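Long-range contacts in tRNA dimethylallyltransferase (Bacillus halodurans, PDB 3EXA), which probably transfers a dimethylallyl group from dimethylallyl diphosphate to the adenine at position 37 of tRNAs that read codons beginning with uridine: residues E3-I8 with R93-V98; N28-S33 with H89-L94. All coordinates share one frame; numbering follows the deposited sequence.

Contact 1: E3-I8 with R93-V98; sequences EKLVAI and RLPFLV
V6 carries CG1 anti to its backbone N (chi1 178°), and F96 holds its ring beside its own backbone N (chi1 -87°). These rotations lay the two side chains next to each other, pointing the same way. The pair belongs to two neighbouring parallel strands, 4-8 and 94-98, in the central sheet of the P-loop NTPase fold. V6 covers one face of the F96 ring in a CH-pi contact. Its CB sits 4.0 Å from the ring centroid, displaced toward the rim. V6 CG1 comes within 3.5 Å of F96 CE1. I8 meets the same ring differently: its CD1 lies at the edge, near the ring plane, 3.9 Å from F96 CD1. The other methyl of V6, CG2, reaches L94 CD2. With an alanine at F96, V6 is likely to lose the ring it lies against, and a gap would probably open beside I8 CD1.

V6, I8, F96 and V98 share one face of the sheet, where helix 16-25 packs on I8, F96 and V98. I8 also touches K16 of the P-loop, which by similarity binds substrate; this end of strand 4-9 leads into that loop. A7 and L97 lie on the other face. L5 also reaches across: its CD1 packs against P95 CG and L97 CB, and helix 74-90 touches both L5 and P95.

Three nearly straight hydrogen bonds join the backbones. V6 N donates to P95 O, and L97 N donates to V6 O at 2.8 Å. I8 N then donates to L97 O at 2.9 Å. Three CA-H...O contacts lie between the strands as well; in the shortest, A7 CA is 3.3 Å from L97 O.

Contact 2: N28-S33 with H89-L94; sequences NGEVIS and HERGRL
E30 is held by two arginines in a salt-bridge network. R91 grips its carboxylate side-on with two nitrogens. R91 NH2 donates to E30 OE1 at 2.8 Å, on the syn side but tilted out of the carboxylate plane. R91 NE donates to E30 OE2 at 3.0 Å from above that plane. The two flat groups are only 22° apart. R93 NH1 pairs with the same OE2, its guanidinium turned 54° from the carboxylate; a bend at chi2 (-83°) carries R93 there. The two positive groups probably favour a charged E30.

Water also links the segments. One molecule accepts from N28 ND2 at 3.2 Å. It also accepts from R93 NE. N28 OD1 and ND2 both lie against R93 CD, and the amide stands nearly perpendicular to the guanidinium.

Two backbone bonds start the parallel pairing: L94 N donates to N28 O, and E30 N to L94 O. G29 lies opposite L94, where a side chain would probably run into L94 O.

Helix 74-90 is followed by a Schellman motif, in which G92 takes a positive phi. The chain then turns through R93 into strand 94-98, beside strand 29-33. E30 also touches I88 of that helix and H61 of strand 60-61.

Both contacts use strand 94-98, which lies between strands 4-9 and 29-33 in the sheet. Contact 1 joins it to 4-9, and contact 2 joins its start to 29-33. The segments share R93 and L94, but R93 touches across contact 2 alone; L94 takes part in both. Both have parallel-strand backbone bonds; their side-chain chemistry differs. Contact 1 is buried and apolar, and one end borders the P-loop. Contact 2 is partly exposed, charged and water-linked, and lies away from the annotated sites. Their centres are about 7 Å apart. Two probable hydrogen bonds connect them: F96 O with I32 N, and K4 O with H89 NE2. V98 CG2 also packs on V31 CG1.

Contact 1: E3-I8 with R93-V98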
ATOM      1  N   GLU A   3       2.219  32.626   1.096  1.00 35.72           N
ATOM      2  CA  GLU A   3       0.837  32.902   1.487  1.00 32.49           C
ATOM      3  C   GLU A   3       0.826  33.067   3.010  1.00 29.01           C
ATOM      4  O   GLU A   3       1.449  32.285   3.733  1.00 21.48           O
ATOM      5  CB  GLU A   3      -0.081  31.728   1.125  1.00 33.88           C
ATOM      6  CG  GLU A   3      -0.555  31.661  -0.318  1.00 31.21           C
ATOM      7  CD  GLU A   3      -1.388  30.417  -0.598  1.00 32.56           C
ATOM      8  OE1 GLU A   3      -2.209  30.036   0.263  1.00 35.98           O
ATOM      9  OE2 GLU A   3      -1.235  29.817  -1.684  1.00 47.14           O
ATOM     10  N   LYS A   4       0.102  34.080   3.480  1.00 27.91           N
ATOM     11  CA  LYS A   4      -0.011  34.387   4.904  1.00 20.97           C
ATOM     12  C   LYS A   4      -1.150  33.611   5.555  1.00 21.83           C
ATOM     13  O   LYS A   4      -2.227  33.483   4.978  1.00 19.05           O
ATOM     14  CB  LYS A   4      -0.259  35.880   5.104  1.00 22.09           C
ATOM     15  CG  LYS A   4       0.869  36.776   4.646  1.00 21.98           C
ATOM     16  CD  LYS A   4       0.499  38.234   4.845  1.00 15.42           C
ATOM     17  CE  LYS A   4       1.583  39.148   4.298  1.00 27.05           C
ATOM     18  NZ  LYS A   4       1.184  40.588   4.324  1.00 23.77           N
ATOM     19  N   LEU A   5      -0.912  33.111   6.765  1.00 21.21           N
ATOM     20  CA  LEU A   5      -1.924  32.349   7.487  1.00 15.36           C
ATOM     21  C   LEU A   5      -1.865  32.580   8.989  1.00 22.31           C
ATOM     22  O   LEU A   5      -0.833  32.348   9.622  1.00 14.78           O
ATOM     23  CB  LEU A   5      -1.750  30.863   7.205  1.00 15.38           C
ATOM     24  CG  LEU A   5      -2.583  29.895   8.033  1.00 16.93           C
ATOM     25  CD1 LEU A   5      -4.061  30.254   7.972  1.00 12.04           C
ATOM     26  CD2 LEU A   5      -2.341  28.498   7.499  1.00 10.79           C
ATOM     27  N   VAL A   6      -2.975  33.038   9.563  1.00 18.93           N
ATOM     28  CA  VAL A   6      -3.032  33.267  11.002  1.00 21.16           C
ATOM     29  C   VAL A   6      -3.752  32.092  11.657  1.00 22.58           C
ATOM     30  O   VAL A   6      -4.824  31.697  11.206  1.00 22.31           O
ATOM     31  CB  VAL A   6      -3.807  34.565  11.357  1.00 26.48           C
ATOM     32  CG1 VAL A   6      -3.879  34.717  12.876  1.00 18.81           C
ATOM     33  CG2 VAL A   6      -3.125  35.785  10.737  1.00 15.98           C
ATOM     34  N   ALA A   7      -3.161  31.521  12.706  1.00 15.84           N
ATOM     35  CA  ALA A   7      -3.804  30.411  13.405  1.00 12.34           C
ATOM     36  C   ALA A   7      -4.079  30.798  14.851  1.00 17.51           C
ATOM     37  O   ALA A   7      -3.217  31.359  15.526  1.00 21.12           O
ATOM     38  CB  ALA A   7      -2.933  29.166  13.354  1.00 13.22           C
ATOM     39  N   ILE A   8      -5.298  30.526  15.307  1.00 17.73           N
ATOM     40  CA  ILE A   8      -5.696  30.814  16.676  1.00 14.34           C
ATOM     41  C   ILE A   8      -6.071  29.471  17.274  1.00 11.85           C
ATOM     42  O   ILE A   8      -7.071  28.865  16.900  1.00 16.77           O
ATOM     43  CB  ILE A   8      -6.913  31.756  16.733  1.00 18.66           C
ATOM     44  CG1 ILE A   8      -6.601  33.052  15.995  1.00 17.81           C
ATOM     45  CG2 ILE A   8      -7.279  32.051  18.185  1.00 17.94           C
ATOM     46  CD1 ILE A   8      -7.773  33.992  15.905  1.00 22.30           C
ATOM     47  N   ARG A  93      -8.005  38.748   1.017  1.00 29.69           N
ATOM     48  CA  ARG A  93      -8.339  38.636   2.427  1.00 25.96           C
ATOM     49  C   ARG A  93      -7.294  37.793   3.137  1.00 21.99           C
ATOM     50  O   ARG A  93      -6.525  37.069   2.499  1.00 15.70           O
ATOM     51  CB  ARG A  93      -9.689  37.946   2.587  1.00 33.44           C
ATOM     52  CG  ARG A  93     -10.810  38.574   1.811  1.00 29.24           C
ATOM     53  CD  ARG A  93     -11.377  39.734   2.567  1.00 39.17           C
ATOM     54  NE  ARG A  93     -12.599  40.228   1.950  1.00 45.40           N
ATOM     55  CZ  ARG A  93     -13.737  39.544   1.889  1.00 45.34           C
ATOM     56  NH1 ARG A  93     -13.810  38.327   2.405  1.00 49.73           N
ATOM     57  NH2 ARG A  93     -14.811  40.084   1.323  1.00 49.21           N
ATOM     58  N   LEU A  94      -7.293  37.870   4.464  1.00 14.89           N
ATOM     59  CA  LEU A  94      -6.357  37.103   5.274  1.00 13.91           C
ATOM     60  C   LEU A  94      -7.040  35.877   5.884  1.00 19.27           C
ATOM     61  O   LEU A  94      -7.992  36.005   6.660  1.00 21.47           O
ATOM     62  CB  LEU A  94      -5.788  37.989   6.382  1.00 15.76           C
ATOM     63  CG  LEU A  94      -4.893  37.293   7.401  1.00 10.25           C
ATOM     64  CD1 LEU A  94      -3.687  36.686   6.702  1.00  8.38           C
ATOM     65  CD2 LEU A  94      -4.464  38.296   8.440  1.00 13.21           C
ATOM     66  N   PRO A  95      -6.562  34.671   5.540  1.00 17.70           N
ATOM     67  CA  PRO A  95      -7.140  33.431   6.063  1.00 19.98           C
ATOM     68  C   PRO A  95      -6.803  33.153   7.525  1.00 18.27           C
ATOM     69  O   PRO A  95      -5.646  33.239   7.944  1.00 14.23           O
ATOM     70  CB  PRO A  95      -6.570  32.371   5.129  1.00 23.02           C
ATOM     71  CG  PRO A  95      -5.209  32.899   4.857  1.00 20.84           C
ATOM     72  CD  PRO A  95      -5.481  34.371   4.586  1.00 15.39           C
ATOM     73  N   PHE A  96      -7.840  32.807   8.282  1.00 17.51           N
ATOM     74  CA  PHE A  96      -7.750  32.508   9.709  1.00 15.38           C
ATOM     75  C   PHE A  96      -8.139  31.046  10.007  1.00 17.17           C
ATOM     76  O   PHE A  96      -9.251  30.616   9.694  1.00 13.17           O
ATOM     77  CB  PHE A  96      -8.698  33.446  10.481  1.00 23.10           C
ATOM     78  CG  PHE A  96      -8.094  34.779  10.861  1.00 21.11           C
ATOM     79  CD1 PHE A  96      -7.543  34.970  12.129  1.00 25.59           C
ATOM     80  CD2 PHE A  96      -8.098  35.846   9.968  1.00 18.77           C
ATOM     81  CE1 PHE A  96      -6.997  36.205  12.506  1.00 24.20           C
ATOM     82  CE2 PHE A  96      -7.555  37.083  10.335  1.00 25.43           C
ATOM     83  CZ  PHE A  96      -7.004  37.262  11.612  1.00 19.70           C
ATOM     84  N   LEU A  97      -7.219  30.288  10.596  1.00 14.11           N
ATOM     85  CA  LEU A  97      -7.486  28.907  10.972  1.00 14.07           C
ATOM     86  C   LEU A  97      -7.746  28.969  12.472  1.00 19.40           C
ATOM     87  O   LEU A  97      -6.820  29.193  13.270  1.00 13.12           O
ATOM     88  CB  LEU A  97      -6.279  28.008  10.676  1.00 17.55           C
ATOM     89  CG  LEU A  97      -6.437  26.497  10.916  1.00 11.86           C
ATOM     90  CD1 LEU A  97      -7.539  25.935  10.051  1.00  7.35           C
ATOM     91  CD2 LEU A  97      -5.138  25.800  10.601  1.00 22.65           C
ATOM     92  N   VAL A  98      -9.014  28.773  12.839  1.00 17.40           N
ATOM     93  CA  VAL A  98      -9.465  28.858  14.232  1.00 24.20           C
ATOM     94  C   VAL A  98      -9.957  27.569  14.877  1.00 23.15           C
ATOM     95  O   VAL A  98     -10.679  26.787  14.260  1.00 28.91           O
ATOM     96  CB  VAL A  98     -10.597  29.923  14.379  1.00 15.10           C
ATOM     97  CG1 VAL A  98     -11.020  30.053  15.846  1.00 13.48           C
ATOM     98  CG2 VAL A  98     -10.112  31.254  13.868  1.00 10.01           C
TER

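Contact 2: N28-S33 with H89-L94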
ATOM      1  N   ASN A  28      -9.322  42.382   7.806  1.00 24.14           N
ATOM      2  CA  ASN A  28     -10.017  41.945   6.589  1.00 26.54           C
ATOM      3  C   ASN A  28      -9.765  40.470   6.284  1.00 22.32           C
ATOM      4  O   ASN A  28      -9.213  40.152   5.238  1.00 31.14           O
ATOM      5  CB  ASN A  28      -9.571  42.812   5.390  1.00 29.19           C
ATOM      6  CG  ASN A  28     -10.394  42.554   4.124  1.00 31.78           C
ATOM      7  OD1 ASN A  28     -11.626  42.531   4.160  1.00 35.13           O
ATOM      8  ND2 ASN A  28      -9.710  42.381   3.000  1.00 28.49           N
ATOM      9  N   GLY A  29     -10.178  39.572   7.175  1.00 17.81           N
ATOM     10  CA  GLY A  29      -9.939  38.159   6.934  1.00 19.88           C
ATOM     11  C   GLY A  29     -11.156  37.248   6.948  1.00 23.83           C
ATOM     12  O   GLY A  29     -12.259  37.688   7.263  1.00 19.20           O
ATOM     13  N   GLU A  30     -10.962  35.980   6.583  1.00 15.04           N
ATOM     14  CA  GLU A  30     -12.053  35.010   6.587  1.00 20.17           C
ATOM     15  C   GLU A  30     -11.652  33.881   7.525  1.00 22.63           C
ATOM     16  O   GLU A  30     -10.464  33.619   7.692  1.00 28.64           O
ATOM     17  CB  GLU A  30     -12.297  34.459   5.188  1.00 19.10           C
ATOM     18  CG  GLU A  30     -12.434  35.530   4.136  1.00 23.84           C
ATOM     19  CD  GLU A  30     -13.080  35.010   2.870  1.00 27.81           C
ATOM     20  OE1 GLU A  30     -12.930  33.808   2.569  1.00 29.51           O
ATOM     21  OE2 GLU A  30     -13.741  35.802   2.171  1.00 31.61           O
ATOM     22  N   VAL A  31     -12.618  33.205   8.142  1.00 14.54           N
ATOM     23  CA  VAL A  31     -12.250  32.140   9.069  1.00  6.99           C
ATOM     24  C   VAL A  31     -12.442  30.735   8.553  1.00 11.69           C
ATOM     25  O   VAL A  31     -13.490  30.394   8.007  1.00 16.33           O
ATOM     26  CB  VAL A  31     -13.025  32.216  10.411  1.00 10.39           C
ATOM     27  CG1 VAL A  31     -12.568  31.081  11.323  1.00  4.58           C
ATOM     28  CG2 VAL A  31     -12.813  33.559  11.086  1.00  1.00           C
ATOM     29  N   ILE A  32     -11.423  29.911   8.731  1.00  8.83           N
ATOM     30  CA  ILE A  32     -11.529  28.520   8.336  1.00  9.57           C
ATOM     31  C   ILE A  32     -11.624  27.761   9.649  1.00 19.18           C
ATOM     32  O   ILE A  32     -10.687  27.789  10.457  1.00 17.53           O
ATOM     33  CB  ILE A  32     -10.302  28.023   7.590  1.00 20.45           C
ATOM     34  CG1 ILE A  32     -10.037  28.911   6.372  1.00 19.84           C
ATOM     35  CG2 ILE A  32     -10.531  26.577   7.174  1.00 20.29           C
ATOM     36  CD1 ILE A  32      -8.795  28.515   5.607  1.00 19.65           C
ATOM     37  N   SER A  33     -12.758  27.097   9.862  1.00 15.84           N
ATOM     38  CA  SER A  33     -13.000  26.337  11.080  1.00 20.34           C
ATOM     39  C   SER A  33     -12.090  25.128  11.143  1.00 24.56           C
ATOM     40  O   SER A  33     -12.082  24.304  10.231  1.00 17.86           O
ATOM     41  CB  SER A  33     -14.456  25.874  11.147  1.00 18.64           C
ATOM     42  OG  SER A  33     -14.663  25.060  12.298  1.00 22.34           O
ATOM     43  N   HIS A  89      -6.922  34.222  -0.368  1.00 22.56           N
ATOM     44  CA  HIS A  89      -5.867  35.148  -0.775  1.00 27.17           C
ATOM     45  C   HIS A  89      -6.189  35.766  -2.122  1.00 26.64           C
ATOM     46  O   HIS A  89      -5.789  36.892  -2.399  1.00 30.22           O
ATOM     47  CB  HIS A  89      -4.519  34.443  -0.849  1.00 23.96           C
ATOM     48  CG  HIS A  89      -3.775  34.463   0.446  1.00 32.85           C
ATOM     49  ND1 HIS A  89      -3.274  35.619   0.994  1.00 38.90           N
ATOM     50  CD2 HIS A  89      -3.491  33.469   1.321  1.00 36.89           C
ATOM     51  CE1 HIS A  89      -2.712  35.341   2.162  1.00 35.13           C
ATOM     52  NE2 HIS A  89      -2.831  34.048   2.381  1.00 38.53           N
ATOM     53  N   GLU A  90      -6.911  35.019  -2.951  1.00 25.32           N
ATOM     54  CA  GLU A  90      -7.317  35.490  -4.270  1.00 24.97           C
ATOM     55  C   GLU A  90      -8.303  36.651  -4.109  1.00 21.25           C
ATOM     56  O   GLU A  90      -8.427  37.490  -5.000  1.00 23.21           O
ATOM     57  CB  GLU A  90      -7.997  34.368  -5.057  1.00 34.20           C
ATOM     58  CG  GLU A  90      -7.178  33.095  -5.213  1.00 45.38           C
ATOM     59  CD  GLU A  90      -6.385  33.048  -6.497  1.00 52.53           C
ATOM     60  OE1 GLU A  90      -5.641  32.062  -6.694  1.00 49.84           O
ATOM     61  OE2 GLU A  90      -6.505  33.990  -7.315  1.00 63.13           O
ATOM     62  N   ARG A  91      -9.013  36.681  -2.982  1.00 21.93           N
ATOM     63  CA  ARG A  91      -9.981  37.741  -2.703  1.00 19.14           C
ATOM     64  C   ARG A  91      -9.318  38.917  -2.018  1.00 19.84           C
ATOM     65  O   ARG A  91      -9.955  39.938  -1.777  1.00 22.46           O
ATOM     66  CB  ARG A  91     -11.110  37.236  -1.800  1.00 25.57           C
ATOM     67  CG  ARG A  91     -12.195  36.452  -2.504  1.00 22.90           C
ATOM     68  CD  ARG A  91     -13.319  36.099  -1.534  1.00 28.79           C
ATOM     69  NE  ARG A  91     -12.977  35.029  -0.594  1.00 29.80           N
ATOM     70  CZ  ARG A  91     -12.870  33.741  -0.921  1.00 36.01           C
ATOM     71  NH1 ARG A  91     -13.071  33.352  -2.172  1.00 38.34           N
ATOM     72  NH2 ARG A  91     -12.582  32.833   0.005  1.00 34.40           N
ATOM     73  N   GLY A  92      -8.036  38.763  -1.694  1.00 25.46           N
ATOM     74  CA  GLY A  92      -7.300  39.825  -1.028  1.00 20.89           C
ATOM     75  C   GLY A  92      -7.598  39.884   0.459  1.00 29.58           C
ATOM     76  O   GLY A  92      -7.463  40.932   1.084  1.00 32.10           O
ATOM     77  N   ARG A  93      -8.005  38.748   1.017  1.00 29.69           N
ATOM     78  CA  ARG A  93      -8.339  38.636   2.427  1.00 25.96           C
ATOM     79  C   ARG A  93      -7.294  37.793   3.137  1.00 21.99           C
ATOM     80  O   ARG A  93      -6.525  37.069   2.499  1.00 15.70           O
ATOM     81  CB  ARG A  93      -9.689  37.946   2.587  1.00 33.44           C
ATOM     82  CG  ARG A  93     -10.810  38.574   1.811  1.00 29.24           C
ATOM     83  CD  ARG A  93     -11.377  39.734   2.567  1.00 39.17           C
ATOM     84  NE  ARG A  93     -12.599  40.228   1.950  1.00 45.40           N
ATOM     85  CZ  ARG A  93     -13.737  39.544   1.889  1.00 45.34           C
ATOM     86  NH1 ARG A  93     -13.810  38.327   2.405  1.00 49.73           N
ATOM     87  NH2 ARG A  93     -14.811  40.084   1.323  1.00 49.21           N
ATOM     88  N   LEU A  94      -7.293  37.870   4.464  1.00 14.89           N
ATOM     89  CA  LEU A  94      -6.357  37.103   5.274  1.00 13.91           C
ATOM     90  C   LEU A  94      -7.040  35.877   5.884  1.00 19.27           C
ATOM     91  O   LEU A  94      -7.992  36.005   6.660  1.00 21.47           O
ATOM     92  CB  LEU A  94      -5.788  37.989   6.382  1.00 15.76           C
ATOM     93  CG  LEU A  94      -4.893  37.293   7.401  1.00 10.25           C
ATOM     94  CD1 LEU A  94      -3.687  36.686   6.702  1.00  8.38           C
ATOM     95  CD2 LEU A  94      -4.464  38.296   8.440  1.00 13.21           C
TER
HETATM   96  O   HOH W   1     -12.009  43.098   0.941  1.00 14.05           O